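Local coordinates for aromatic-amino-acid:2-oxoglutarate transaminase (Candida albicans, PDB 6HND), which probably transfers amino groups between aromatic amino acids and 2-oxo acids such as 2-oxoglutarate, using pyridoxal 5'-phosphate as cofactor, at residues A13-V18 with K363-V368; D62-K67 with L396-K401; Y406-D411 with N497-I502. All blocks are in the same frame, centred on the assembly; numbering follows the deposited sequence.

Interaction 1: residues A13-V18 with K363-V368; sequences AGRTSV and KNYSDV
Thr16 and Ser17, in the extended chain that follows helix 10-14, run past Asn364 on helix 356-369, and Ser17 CA comes within 6.0 Å of Asn364 CA. The Asn364 side chain projects from the helix toward the carbonyls of this extended chain. Its CG lies 3.3 Å from Thr16 O. The two segments are bridged by water rather than bonded directly. One water donates to Arg15 O and accepts from Asn364 ND2, 2.9 Å from ND2. A second water donates to Asn364 O and, weakly, to Thr16 O.

Arg15 carries the largest share of the contact. Its chain is extended from CG to NE and runs beside Tyr365, pointing the same way. The Arg15 guanidinium and Tyr365 ring planes are 30° apart. Tyr365 CD1 sits over one guanidinium face, offset toward its rim, 3.4 Å from Arg15 NH2. Asp175 of helix 166-177 forms a salt bridge with NH2, and Asn171 of the same helix bonds Tyr365 OH.

This is an N-terminal arm laid on a helix of a pyridoxal-phosphate-dependent aminotransferase, at the dimer interface. Thr16 O accepts a hydrogen bond from Arg196 of the second subunit. Farther along, Val18 CG1 lies 3.6 Å from Lys363 NZ, but Ser17 and Val18 are poorly ordered, so this end is less certain.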
ATOM      1  N   ALA B  13     -14.114  14.382   3.075  1.00 36.08           N
ATOM      2  CA  ALA B  13     -14.650  14.892   4.359  1.00 39.47           C
ATOM      3  C   ALA B  13     -15.795  13.999   4.844  1.00 41.31           C
ATOM      4  O   ALA B  13     -16.039  13.995   6.059  1.00 41.14           O
ATOM      5  CB  ALA B  13     -15.145  16.320   4.249  1.00 40.72           C
ATOM      6  N   GLY B  14     -16.518  13.345   3.929  1.00 41.50           N
ATOM      7  CA  GLY B  14     -17.665  12.475   4.264  1.00 45.30           C
ATOM      8  C   GLY B  14     -17.252  11.135   4.872  1.00 43.98           C
ATOM      9  O   GLY B  14     -18.068  10.525   5.574  1.00 44.42           O
ATOM     10  N   ARG B  15     -16.033  10.666   4.612  1.00 44.57           N
ATOM     11  CA  ARG B  15     -15.526   9.397   5.203  1.00 46.70           C
ATOM     12  C   ARG B  15     -15.507   9.499   6.738  1.00 44.32           C
ATOM     13  O   ARG B  15     -15.007  10.494   7.247  1.00 47.80           O
ATOM     14  CB  ARG B  15     -14.162   9.080   4.586  1.00 42.40           C
ATOM     15  CG  ARG B  15     -14.258   8.710   3.113  1.00 38.67           C
ATOM     16  CD  ARG B  15     -13.063   7.904   2.665  1.00 38.18           C
ATOM     17  NE  ARG B  15     -12.991   7.889   1.212  1.00 36.97           N
ATOM     18  CZ  ARG B  15     -12.304   8.750   0.483  1.00 37.97           C
ATOM     19  NH1 ARG B  15     -11.591   9.693   1.080  1.00 33.94           N
ATOM     20  NH2 ARG B  15     -12.314   8.643  -0.835  1.00 35.48           N
ATOM     21  N   THR B  16     -16.033   8.498   7.444  1.00 48.04           N
ATOM     22  CA  THR B  16     -16.038   8.440   8.938  1.00 59.78           C
ATOM     23  C   THR B  16     -14.683   7.938   9.468  1.00 60.35           C
ATOM     24  O   THR B  16     -13.850   7.507   8.657  1.00 64.89           O
ATOM     25  CB  THR B  16     -17.146   7.523   9.471  1.00 67.80           C
ATOM     26  OG1 THR B  16     -16.839   6.221   8.966  1.00 65.55           O
ATOM     27  CG2 THR B  16     -18.547   7.956   9.082  1.00 69.16           C
ATOM     28  N   SER B  17     -14.476   8.015  10.787  1.00 69.37           N
ATOM     29  CA  SER B  17     -13.240   7.611  11.515  1.00 77.93           C
ATOM     30  C   SER B  17     -13.376   6.192  12.090  1.00 78.61           C
ATOM     31  O   SER B  17     -14.506   5.656  12.126  1.00 76.68           O
ATOM     32  CB  SER B  17     -12.917   8.609  12.606  1.00 80.28           C
ATOM     33  OG  SER B  17     -12.783   9.920  12.076  1.00 81.83           O
ATOM     34  N   VAL B  18     -12.250   5.613  12.519  1.00 87.41           N
ATOM     35  CA  VAL B  18     -12.149   4.270  13.168  1.00 99.23           C
ATOM     36  C   VAL B  18     -13.515   3.885  13.760  1.00110.83           C
ATOM     37  O   VAL B  18     -13.562   3.577  14.970  1.00116.22           O
ATOM     38  CB  VAL B  18     -11.027   4.253  14.228  1.00106.75           C
ATOM     39  CG1 VAL B  18      -9.655   4.124  13.576  1.00110.87           C
ATOM     40  CG2 VAL B  18     -11.074   5.463  15.161  1.00 99.84           C
ATOM     41  N   LYS B 363      -6.039  10.133   6.237  1.00 37.28           N
ATOM     42  CA  LYS B 363      -6.056   8.958   7.144  1.00 38.02           C
ATOM     43  C   LYS B 363      -7.304   8.115   6.859  1.00 37.37           C
ATOM     44  O   LYS B 363      -7.159   6.873   6.691  1.00 33.55           O
ATOM     45  CB  LYS B 363      -5.997   9.357   8.621  1.00 42.85           C
ATOM     46  CG  LYS B 363      -5.685   8.198   9.561  1.00 47.39           C
ATOM     47  CD  LYS B 363      -6.669   8.003  10.696  1.00 54.42           C
ATOM     48  CE  LYS B 363      -7.078   6.551  10.911  1.00 56.54           C
ATOM     49  NZ  LYS B 363      -8.555   6.376  11.002  1.00 59.62           N
ATOM     50  N   ASN B 364      -8.482   8.744   6.783  1.00 35.17           N
ATOM     51  CA  ASN B 364      -9.752   7.998   6.604  1.00 32.88           C
ATOM     52  C   ASN B 364      -9.739   7.340   5.222  1.00 37.73           C
ATOM     53  O   ASN B 364     -10.300   6.218   5.124  1.00 40.91           O
ATOM     54  CB  ASN B 364     -10.990   8.856   6.885  1.00 37.06           C
ATOM     55  CG  ASN B 364     -11.104   9.335   8.329  1.00 38.58           C
ATOM     56  OD1 ASN B 364     -10.654   8.669   9.259  1.00 34.61           O
ATOM     57  ND2 ASN B 364     -11.688  10.512   8.526  1.00 34.53           N
ATOM     58  N   TYR B 365      -9.142   7.979   4.191  1.00 37.73           N
ATOM     59  CA  TYR B 365      -8.998   7.399   2.819  1.00 33.00           C
ATOM     60  C   TYR B 365      -8.080   6.171   2.865  1.00 32.65           C
ATOM     61  O   TYR B 365      -8.400   5.144   2.249  1.00 33.81           O
ATOM     62  CB  TYR B 365      -8.384   8.394   1.830  1.00 35.62           C
ATOM     63  CG  TYR B 365      -8.296   7.927   0.391  1.00 31.52           C
ATOM     64  CD1 TYR B 365      -9.338   7.238  -0.206  1.00 31.35           C
ATOM     65  CD2 TYR B 365      -7.187   8.202  -0.386  1.00 30.92           C
ATOM     66  CE1 TYR B 365      -9.298   6.866  -1.537  1.00 31.65           C
ATOM     67  CE2 TYR B 365      -7.121   7.827  -1.716  1.00 29.40           C
ATOM     68  CZ  TYR B 365      -8.191   7.177  -2.303  1.00 31.18           C
ATOM     69  OH  TYR B 365      -8.144   6.790  -3.609  1.00 30.11           O
ATOM     70  N   SER B 366      -6.944   6.281   3.557  1.00 32.12           N
ATOM     71  CA  SER B 366      -5.936   5.201   3.645  1.00 30.84           C
ATOM     72  C   SER B 366      -6.594   3.964   4.256  1.00 31.79           C
ATOM     73  O   SER B 366      -6.300   2.827   3.804  1.00 30.93           O
ATOM     74  CB  SER B 366      -4.767   5.659   4.432  1.00 29.85           C
ATOM     75  OG  SER B 366      -4.244   6.831   3.850  1.00 33.53           O
ATOM     76  N   ASP B 367      -7.466   4.189   5.241  1.00 30.85           N
ATOM     77  CA  ASP B 367      -8.197   3.119   5.948  1.00 32.79           C
ATOM     78  C   ASP B 367      -9.029   2.308   4.940  1.00 33.12           C
ATOM     79  O   ASP B 367      -9.333   1.159   5.229  1.00 33.86           O
ATOM     80  CB  ASP B 367      -9.067   3.710   7.053  1.00 37.59           C
ATOM     81  CG  ASP B 367      -8.370   3.971   8.384  1.00 41.43           C
ATOM     82  OD1 ASP B 367      -7.262   3.406   8.630  1.00 41.40           O
ATOM     83  OD2 ASP B 367      -8.958   4.751   9.171  1.00 48.80           O
ATOM     84  N   VAL B 368      -9.398   2.882   3.793  1.00 32.66           N
ATOM     85  CA  VAL B 368     -10.165   2.149   2.752  1.00 32.11           C
ATOM     86  C   VAL B 368      -9.220   1.422   1.788  1.00 33.36           C
ATOM     87  O   VAL B 368      -9.349   0.172   1.657  1.00 36.31           O
ATOM     88  CB  VAL B 368     -11.115   3.100   2.014  1.00 33.14           C
ATOM     89  CG1 VAL B 368     -11.939   2.347   0.982  1.00 30.81           C
ATOM     90  CG2 VAL B 368     -12.008   3.856   2.988  1.00 33.01           C
TER
HETATM   91  O   HOH W   1     -12.887  12.339   6.548  1.00 44.75           O
HETATM   92  O   HOH W   2     -12.809   5.463   6.220  1.00 37.02           O

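Interaction 2: residues D62-K67 with L396-K401; sequences DYPFQK and LEWILK
Lys401 reaches from helix 392-418 along residues 62-67, and its side chain runs from Pro64 past Tyr63 to Asp62 O. Lys401 CB faces the ring of Pro64, 4.2 Å from Pro64 CD. With CG anti to the carbonyl carbon (chi1 -69°), the chain continues past Tyr63. Lys401 CD lies 4.1 Å from Tyr63 CB and also approaches Asp62 O. Lys401 CE comes to 3.6 Å from Asp62 O. The chain then bends at chi4 (62°) to its tip.

Trp398, about one helical turn earlier, meets the same backbone with the six-membered part of its indole. Asp62 O lies at the ring edge, near the ring plane, 3.7 Å from Trp398 CZ3. Pro64 CD approaches Trp398 CH2 obliquely, at 3.8 Å. Trp395 stacks on Trp398, and Phe50 of the second subunit also packs against it.

Residues Tyr63 to Gln66 form a type II beta turn, in the loop after strand 53-60. Across the mouth of the turn, Gln66 OE1 accepts from Asp62 N at 2.7 Å, with an N-H...O angle of 166°. Gln66 CB covers one face of the Tyr63 ring. Asp62 OD1 is held from outside by Ser108 OG.

The two segments meet without a direct hydrogen bond. Apolar contacts join them, and Asp62 O faces carbon atoms of Trp398 and Lys401, so the join depends mainly on shape.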
ATOM      1  N   ASP B  62      29.015   3.197   2.706  1.00 51.94           N
ATOM      2  CA  ASP B  62      29.347   4.530   3.276  1.00 53.47           C
ATOM      3  C   ASP B  62      29.109   5.607   2.218  1.00 50.16           C
ATOM      4  O   ASP B  62      28.819   6.762   2.598  1.00 54.26           O
ATOM      5  CB  ASP B  62      30.780   4.540   3.789  1.00 57.48           C
ATOM      6  CG  ASP B  62      30.945   3.529   4.892  1.00 58.17           C
ATOM      7  OD1 ASP B  62      30.187   3.625   5.884  1.00 61.95           O
ATOM      8  OD2 ASP B  62      31.769   2.635   4.713  1.00 61.35           O
ATOM      9  N   TYR B  63      29.213   5.239   0.945  1.00 42.35           N
ATOM     10  CA  TYR B  63      29.047   6.175  -0.191  1.00 43.66           C
ATOM     11  C   TYR B  63      28.477   5.375  -1.354  1.00 45.16           C
ATOM     12  O   TYR B  63      28.725   4.165  -1.479  1.00 45.94           O
ATOM     13  CB  TYR B  63      30.369   6.900  -0.506  1.00 44.21           C
ATOM     14  CG  TYR B  63      31.549   5.989  -0.748  1.00 48.49           C
ATOM     15  CD1 TYR B  63      31.820   5.490  -2.014  1.00 49.19           C
ATOM     16  CD2 TYR B  63      32.400   5.617   0.286  1.00 52.60           C
ATOM     17  CE1 TYR B  63      32.876   4.623  -2.241  1.00 49.46           C
ATOM     18  CE2 TYR B  63      33.472   4.762   0.073  1.00 50.28           C
ATOM     19  CZ  TYR B  63      33.704   4.256  -1.195  1.00 50.86           C
ATOM     20  OH  TYR B  63      34.747   3.396  -1.422  1.00 54.98           O
ATOM     21  N   PRO B  64      27.681   6.030  -2.223  1.00 41.92           N
ATOM     22  CA  PRO B  64      27.162   5.375  -3.418  1.00 39.86           C
ATOM     23  C   PRO B  64      28.301   4.734  -4.212  1.00 40.08           C
ATOM     24  O   PRO B  64      29.328   5.369  -4.357  1.00 41.84           O
ATOM     25  CB  PRO B  64      26.496   6.498  -4.241  1.00 42.49           C
ATOM     26  CG  PRO B  64      26.298   7.657  -3.265  1.00 41.54           C
ATOM     27  CD  PRO B  64      27.208   7.414  -2.073  1.00 41.84           C
ATOM     28  N   PHE B  65      28.062   3.526  -4.737  1.00 44.32           N
ATOM     29  CA  PHE B  65      28.981   2.750  -5.615  1.00 43.13           C
ATOM     30  C   PHE B  65      30.179   2.194  -4.835  1.00 43.08           C
ATOM     31  O   PHE B  65      31.055   1.678  -5.506  1.00 47.24           O
ATOM     32  CB  PHE B  65      29.410   3.595  -6.821  1.00 41.10           C
ATOM     33  CG  PHE B  65      28.213   3.960  -7.655  1.00 42.32           C
ATOM     34  CD1 PHE B  65      27.726   3.084  -8.614  1.00 40.41           C
ATOM     35  CD2 PHE B  65      27.509   5.125  -7.410  1.00 40.28           C
ATOM     36  CE1 PHE B  65      26.585   3.396  -9.340  1.00 41.59           C
ATOM     37  CE2 PHE B  65      26.367   5.426  -8.135  1.00 40.20           C
ATOM     38  CZ  PHE B  65      25.899   4.561  -9.084  1.00 39.06           C
ATOM     39  N   GLN B  66      30.193   2.240  -3.498  1.00 46.43           N
ATOM     40  CA  GLN B  66      31.216   1.523  -2.690  1.00 50.71           C
ATOM     41  C   GLN B  66      31.168   0.027  -3.018  1.00 52.98           C
ATOM     42  O   GLN B  66      30.056  -0.519  -3.082  1.00 52.18           O
ATOM     43  CB  GLN B  66      31.007   1.722  -1.187  1.00 54.16           C
ATOM     44  CG  GLN B  66      32.189   1.237  -0.352  1.00 55.79           C
ATOM     45  CD  GLN B  66      31.960   1.344   1.137  1.00 59.15           C
ATOM     46  OE1 GLN B  66      30.838   1.495   1.610  1.00 54.12           O
ATOM     47  NE2 GLN B  66      33.036   1.221   1.897  1.00 60.29           N
ATOM     48  N   LYS B  67      32.339  -0.598  -3.198  1.00 60.69           N
ATOM     49  CA  LYS B  67      32.529  -2.055  -3.455  1.00 69.12           C
ATOM     50  C   LYS B  67      32.957  -2.719  -2.141  1.00 73.23           C
ATOM     51  O   LYS B  67      34.024  -2.341  -1.620  1.00 68.27           O
ATOM     52  CB  LYS B  67      33.559  -2.287  -4.570  1.00 70.94           C
ATOM     53  CG  LYS B  67      32.990  -2.742  -5.909  1.00 76.57           C
ATOM     54  CD  LYS B  67      31.965  -1.789  -6.506  1.00 86.63           C
ATOM     55  CE  LYS B  67      31.482  -2.184  -7.890  1.00 88.51           C
ATOM     56  NZ  LYS B  67      30.616  -1.126  -8.464  1.00 88.62           N
ATOM     57  N   LEU B 396      21.065  14.224   5.549  1.00 37.08           N
ATOM     58  CA  LEU B 396      21.440  15.329   4.623  1.00 40.42           C
ATOM     59  C   LEU B 396      22.858  15.091   4.063  1.00 40.56           C
ATOM     60  O   LEU B 396      23.054  15.299   2.860  1.00 38.06           O
ATOM     61  CB  LEU B 396      21.341  16.678   5.351  1.00 40.44           C
ATOM     62  CG  LEU B 396      19.919  17.219   5.534  1.00 43.87           C
ATOM     63  CD1 LEU B 396      19.903  18.403   6.496  1.00 45.27           C
ATOM     64  CD2 LEU B 396      19.293  17.610   4.187  1.00 43.81           C
ATOM     65  N   GLU B 397      23.813  14.667   4.894  1.00 39.57           N
ATOM     66  CA  GLU B 397      25.201  14.415   4.455  1.00 40.36           C
ATOM     67  C   GLU B 397      25.190  13.274   3.429  1.00 39.30           C
ATOM     68  O   GLU B 397      25.933  13.358   2.450  1.00 44.82           O
ATOM     69  CB  GLU B 397      26.125  14.099   5.631  1.00 46.02           C
ATOM     70  CG  GLU B 397      26.367  15.259   6.587  1.00 52.79           C
ATOM     71  CD  GLU B 397      27.174  16.442   6.069  1.00 57.41           C
ATOM     72  OE1 GLU B 397      27.665  16.378   4.899  1.00 56.88           O
ATOM     73  OE2 GLU B 397      27.296  17.439   6.829  1.00 52.80           O
ATOM     74  N   TRP B 398      24.369  12.245   3.615  1.00 38.38           N
ATOM     75  CA  TRP B 398      24.184  11.184   2.588  1.00 38.44           C
ATOM     76  C   TRP B 398      23.532  11.762   1.305  1.00 38.35           C
ATOM     77  O   TRP B 398      23.953  11.399   0.193  1.00 37.83           O
ATOM     78  CB  TRP B 398      23.395  10.005   3.164  1.00 38.93           C
ATOM     79  CG  TRP B 398      22.981   9.035   2.107  1.00 38.30           C
ATOM     80  CD1 TRP B 398      21.807   9.035   1.415  1.00 39.54           C
ATOM     81  CD2 TRP B 398      23.766   7.958   1.571  1.00 36.95           C
ATOM     82  NE1 TRP B 398      21.803   8.029   0.493  1.00 38.63           N
ATOM     83  CE2 TRP B 398      22.983   7.337   0.579  1.00 38.13           C
ATOM     84  CE3 TRP B 398      25.020   7.424   1.872  1.00 37.09           C
ATOM     85  CZ2 TRP B 398      23.428   6.229  -0.135  1.00 38.45           C
ATOM     86  CZ3 TRP B 398      25.449   6.317   1.181  1.00 38.90           C
ATOM     87  CH2 TRP B 398      24.677   5.746   0.172  1.00 37.87           C
ATOM     88  N   ILE B 399      22.569  12.663   1.423  1.00 36.22           N
ATOM     89  CA  ILE B 399      21.935  13.330   0.243  1.00 40.92           C
ATOM     90  C   ILE B 399      22.999  14.148  -0.507  1.00 40.90           C
ATOM     91  O   ILE B 399      22.990  14.126  -1.736  1.00 38.76           O
ATOM     92  CB  ILE B 399      20.714  14.171   0.698  1.00 41.14           C
ATOM     93  CG1 ILE B 399      19.555  13.259   1.124  1.00 40.82           C
ATOM     94  CG2 ILE B 399      20.289  15.166  -0.373  1.00 42.70           C
ATOM     95  CD1 ILE B 399      18.552  13.890   2.093  1.00 41.09           C
ATOM     96  N   LEU B 400      23.911  14.822   0.202  1.00 42.44           N
ATOM     97  CA  LEU B 400      24.984  15.628  -0.436  1.00 42.55           C
ATOM     98  C   LEU B 400      25.987  14.721  -1.172  1.00 45.33           C
ATOM     99  O   LEU B 400      26.415  15.109  -2.292  1.00 49.49           O
ATOM    100  CB  LEU B 400      25.650  16.520   0.609  1.00 44.93           C
ATOM    101  CG  LEU B 400      24.741  17.598   1.189  1.00 45.33           C
ATOM    102  CD1 LEU B 400      25.504  18.443   2.186  1.00 49.14           C
ATOM    103  CD2 LEU B 400      24.136  18.463   0.093  1.00 47.03           C
ATOM    104  N   LYS B 401      26.296  13.531  -0.663  1.00 44.85           N
ATOM    105  CA  LYS B 401      27.161  12.567  -1.404  1.00 47.12           C
ATOM    106  C   LYS B 401      26.478  12.183  -2.719  1.00 49.72           C
ATOM    107  O   LYS B 401      27.161  12.175  -3.774  1.00 50.26           O
ATOM    108  CB  LYS B 401      27.458  11.302  -0.601  1.00 50.77           C
ATOM    109  CG  LYS B 401      28.357  11.478   0.612  1.00 51.62           C
ATOM    110  CD  LYS B 401      28.702  10.163   1.229  1.00 56.02           C
ATOM    111  CE  LYS B 401      29.703  10.275   2.357  1.00 64.24           C
ATOM    112  NZ  LYS B 401      29.171  11.096   3.463  1.00 64.76           N
TER

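Interaction 3: residues Y406-D411 with N497-I502; sequences YSYRKD and NNDEEI
Arg409 and Ile502 make the tight part of this contact between helix 392-418 and the start of helix 499-518. Both residues are buried, and their side chains cross at about a right angle. Ile502 CD1 presses on the aliphatic stem of Arg409, 3.5 Å from CG, and also lies over one face of the guanidinium. The Arg409 chain, extended from CG to NE, carries the guanidinium to the loop before helix 499-518. There Tyr493 O accepts from NH1 and Ala496 O from NH2.

The outer side is looser. Tyr408 is exposed and meets Asp499 edge-on. Asp499 OD2 lies 3.2 Å from Tyr408 CE2, near the ring plane, with ring and carboxylate planes 56° apart. The tyrosine OH is not bonded to the carboxylate.

Bonds within 497-502 hold the helix start together. Asn498 is the N-cap, its OD1 accepting from Glu501 N at 3.0 Å. Asn497 N donates to Glu501 OE1, and Asn497 ND2 to the syn lone pair of Glu501 OE2, both nearly straight. Asn497 OD1 accepts from Asn47 of the second subunit. The arrangement is that of a capped helix start packed against helix 392-418, within the aminotransferase fold and away from the cofactor.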
ATOM      1  N   TYR B 406      25.288  12.765  -8.992  1.00 39.73           N
ATOM      2  CA  TYR B 406      24.257  13.274  -9.923  1.00 41.36           C
ATOM      3  C   TYR B 406      24.821  14.483 -10.668  1.00 39.48           C
ATOM      4  O   TYR B 406      24.622  14.560 -11.898  1.00 37.43           O
ATOM      5  CB  TYR B 406      22.951  13.560  -9.172  1.00 43.43           C
ATOM      6  CG  TYR B 406      22.058  12.352  -9.045  1.00 48.98           C
ATOM      7  CD1 TYR B 406      21.291  11.923 -10.109  1.00 57.81           C
ATOM      8  CD2 TYR B 406      21.994  11.606  -7.880  1.00 51.00           C
ATOM      9  CE1 TYR B 406      20.482  10.801 -10.018  1.00 64.34           C
ATOM     10  CE2 TYR B 406      21.182  10.487  -7.767  1.00 50.19           C
ATOM     11  CZ  TYR B 406      20.413  10.091  -8.837  1.00 51.87           C
ATOM     12  OH  TYR B 406      19.608   9.002  -8.763  1.00 54.70           O
ATOM     13  N   SER B 407      25.498  15.380  -9.943  1.00 38.81           N
ATOM     14  CA  SER B 407      26.128  16.587 -10.517  1.00 40.36           C
ATOM     15  C   SER B 407      27.139  16.154 -11.575  1.00 41.51           C
ATOM     16  O   SER B 407      27.096  16.719 -12.683  1.00 40.35           O
ATOM     17  CB  SER B 407      26.767  17.455  -9.478  1.00 40.91           C
ATOM     18  OG  SER B 407      27.493  18.525 -10.094  1.00 37.48           O
ATOM     19  N   TYR B 408      28.023  15.216 -11.252  1.00 40.39           N
ATOM     20  CA  TYR B 408      29.048  14.746 -12.214  1.00 43.30           C
ATOM     21  C   TYR B 408      28.315  14.107 -13.402  1.00 44.53           C
ATOM     22  O   TYR B 408      28.677  14.430 -14.564  1.00 42.31           O
ATOM     23  CB  TYR B 408      30.062  13.819 -11.538  1.00 48.99           C
ATOM     24  CG  TYR B 408      31.172  13.337 -12.436  1.00 54.33           C
ATOM     25  CD1 TYR B 408      32.141  14.214 -12.907  1.00 67.76           C
ATOM     26  CD2 TYR B 408      31.263  12.007 -12.825  1.00 64.70           C
ATOM     27  CE1 TYR B 408      33.163  13.794 -13.746  1.00 68.05           C
ATOM     28  CE2 TYR B 408      32.284  11.566 -13.657  1.00 68.51           C
ATOM     29  CZ  TYR B 408      33.235  12.465 -14.121  1.00 70.23           C
ATOM     30  OH  TYR B 408      34.251  12.060 -14.933  1.00 73.12           O
ATOM     31  N   ARG B 409      27.314  13.253 -13.130  1.00 38.11           N
ATOM     32  CA  ARG B 409      26.583  12.486 -14.174  1.00 41.25           C
ATOM     33  C   ARG B 409      25.927  13.479 -15.140  1.00 42.53           C
ATOM     34  O   ARG B 409      26.115  13.330 -16.376  1.00 38.42           O
ATOM     35  CB  ARG B 409      25.557  11.527 -13.559  1.00 46.06           C
ATOM     36  CG  ARG B 409      26.145  10.208 -13.079  1.00 45.30           C
ATOM     37  CD  ARG B 409      25.216   9.496 -12.114  1.00 47.06           C
ATOM     38  NE  ARG B 409      25.709   8.169 -11.818  1.00 40.06           N
ATOM     39  CZ  ARG B 409      25.271   7.067 -12.395  1.00 40.05           C
ATOM     40  NH1 ARG B 409      24.251   7.105 -13.239  1.00 42.08           N
ATOM     41  NH2 ARG B 409      25.833   5.911 -12.099  1.00 38.88           N
ATOM     42  N   LYS B 410      25.237  14.494 -14.615  1.00 40.01           N
ATOM     43  CA  LYS B 410      24.500  15.456 -15.478  1.00 43.16           C
ATOM     44  C   LYS B 410      25.483  16.169 -16.419  1.00 42.60           C
ATOM     45  O   LYS B 410      25.178  16.291 -17.641  1.00 42.59           O
ATOM     46  CB  LYS B 410      23.699  16.461 -14.653  1.00 40.51           C
ATOM     47  CG  LYS B 410      22.944  17.476 -15.499  1.00 40.18           C
ATOM     48  CD  LYS B 410      23.700  18.768 -15.679  1.00 41.82           C
ATOM     49  CE  LYS B 410      23.646  19.646 -14.448  1.00 44.08           C
ATOM     50  NZ  LYS B 410      24.243  20.975 -14.712  1.00 45.69           N
ATOM     51  N   ASP B 411      26.612  16.634 -15.887  1.00 39.93           N
ATOM     52  CA  ASP B 411      27.605  17.417 -16.679  1.00 43.38           C
ATOM     53  C   ASP B 411      28.249  16.528 -17.759  1.00 42.42           C
ATOM     54  O   ASP B 411      28.454  17.013 -18.898  1.00 41.76           O
ATOM     55  CB  ASP B 411      28.655  18.043 -15.766  1.00 39.21           C
ATOM     56  CG  ASP B 411      28.096  19.104 -14.842  1.00 42.83           C
ATOM     57  OD1 ASP B 411      26.968  19.627 -15.127  1.00 39.17           O
ATOM     58  OD2 ASP B 411      28.783  19.384 -13.840  1.00 42.33           O
ATOM     59  N   ASN B 497      25.399   2.482 -15.200  1.00 45.50           N
ATOM     60  CA  ASN B 497      26.323   1.802 -14.236  1.00 49.25           C
ATOM     61  C   ASN B 497      27.625   2.598 -14.057  1.00 44.37           C
ATOM     62  O   ASN B 497      28.227   2.493 -12.982  1.00 49.48           O
ATOM     63  CB  ASN B 497      26.664   0.368 -14.671  1.00 45.44           C
ATOM     64  CG  ASN B 497      25.445  -0.523 -14.747  1.00 46.92           C
ATOM     65  OD1 ASN B 497      24.793  -0.773 -13.736  1.00 51.42           O
ATOM     66  ND2 ASN B 497      25.108  -0.991 -15.935  1.00 42.96           N
ATOM     67  N   ASN B 498      28.040   3.365 -15.066  1.00 42.46           N
ATOM     68  CA  ASN B 498      29.375   4.022 -15.096  1.00 45.06           C
ATOM     69  C   ASN B 498      29.405   5.157 -16.133  1.00 46.60           C
ATOM     70  O   ASN B 498      28.496   5.248 -17.004  1.00 51.47           O
ATOM     71  CB  ASN B 498      30.501   2.992 -15.332  1.00 42.47           C
ATOM     72  CG  ASN B 498      30.271   2.090 -16.534  1.00 42.92           C
ATOM     73  OD1 ASN B 498      30.158   2.575 -17.660  1.00 39.51           O
ATOM     74  ND2 ASN B 498      30.180   0.781 -16.316  1.00 41.83           N
ATOM     75  N   ASP B 499      30.452   5.971 -16.040  1.00 48.17           N
ATOM     76  CA  ASP B 499      30.772   7.116 -16.929  1.00 49.93           C
ATOM     77  C   ASP B 499      30.831   6.652 -18.386  1.00 49.30           C
ATOM     78  O   ASP B 499      30.393   7.419 -19.263  1.00 51.06           O
ATOM     79  CB  ASP B 499      32.108   7.748 -16.519  1.00 53.92           C
ATOM     80  CG  ASP B 499      32.141   8.295 -15.102  1.00 52.82           C
ATOM     81  OD1 ASP B 499      31.096   8.329 -14.465  1.00 57.90           O
ATOM     82  OD2 ASP B 499      33.220   8.676 -14.657  1.00 63.17           O
ATOM     83  N   GLU B 500      31.378   5.463 -18.645  1.00 47.41           N
ATOM     84  CA  GLU B 500      31.518   4.923 -20.027  1.00 53.77           C
ATOM     85  C   GLU B 500      30.118   4.809 -20.660  1.00 47.61           C
ATOM     86  O   GLU B 500      29.946   5.219 -21.838  1.00 42.72           O
ATOM     87  CB  GLU B 500      32.280   3.589 -20.025  1.00 60.68           C
ATOM     88  CG  GLU B 500      33.746   3.715 -19.614  1.00 65.38           C
ATOM     89  CD  GLU B 500      34.006   3.945 -18.128  1.00 69.48           C
ATOM     90  OE1 GLU B 500      33.440   3.189 -17.302  1.00 63.63           O
ATOM     91  OE2 GLU B 500      34.777   4.886 -17.789  1.00 74.58           O
ATOM     92  N   GLU B 501      29.128   4.318 -19.907  1.00 47.41           N
ATOM     93  CA  GLU B 501      27.744   4.158 -20.431  1.00 42.46           C
ATOM     94  C   GLU B 501      27.135   5.531 -20.690  1.00 41.66           C
ATOM     95  O   GLU B 501      26.377   5.654 -21.659  1.00 41.84           O
ATOM     96  CB  GLU B 501      26.882   3.340 -19.498  1.00 41.28           C
ATOM     97  CG  GLU B 501      27.194   1.860 -19.561  1.00 46.38           C
ATOM     98  CD  GLU B 501      26.455   1.054 -18.511  1.00 48.95           C
ATOM     99  OE1 GLU B 501      25.454   1.597 -17.945  1.00 49.02           O
ATOM    100  OE2 GLU B 501      26.889  -0.097 -18.244  1.00 51.02           O
ATOM    101  N   ILE B 502      27.469   6.534 -19.874  1.00 39.55           N
ATOM    102  CA  ILE B 502      26.894   7.900 -20.046  1.00 43.23           C
ATOM    103  C   ILE B 502      27.473   8.526 -21.313  1.00 45.78           C
ATOM    104  O   ILE B 502      26.671   9.045 -22.125  1.00 45.66           O
ATOM    105  CB  ILE B 502      27.120   8.764 -18.800  1.00 43.55           C
ATOM    106  CG1 ILE B 502      26.253   8.219 -17.659  1.00 43.62           C
ATOM    107  CG2 ILE B 502      26.845  10.230 -19.121  1.00 41.75           C
ATOM    108  CD1 ILE B 502      26.538   8.809 -16.312  1.00 47.29           C
TER

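Interactions 2 and 3 are neighbours on helix 392-418, with centres about 15 Å apart. They touch directly: Phe65 CZ of the turn lies 3.3 Å from Arg409 NH2. Phe50 of the second subunit packs against residues of both. Interaction 1 stands apart on helix 356-369, its centre about 39 Å from that of interaction 2 and about 45 Å from that of interaction 3. It lies on the opposite side of the chain's centre from interaction 3. All three touch the second subunit. In interaction 1 the Val368 side chain is about 12 Å from a bound pyridoxal phosphate. In interaction 2 the Trp398 side chain is about 12 Å from those of the cofactor-binding Tyr283 and Ser340.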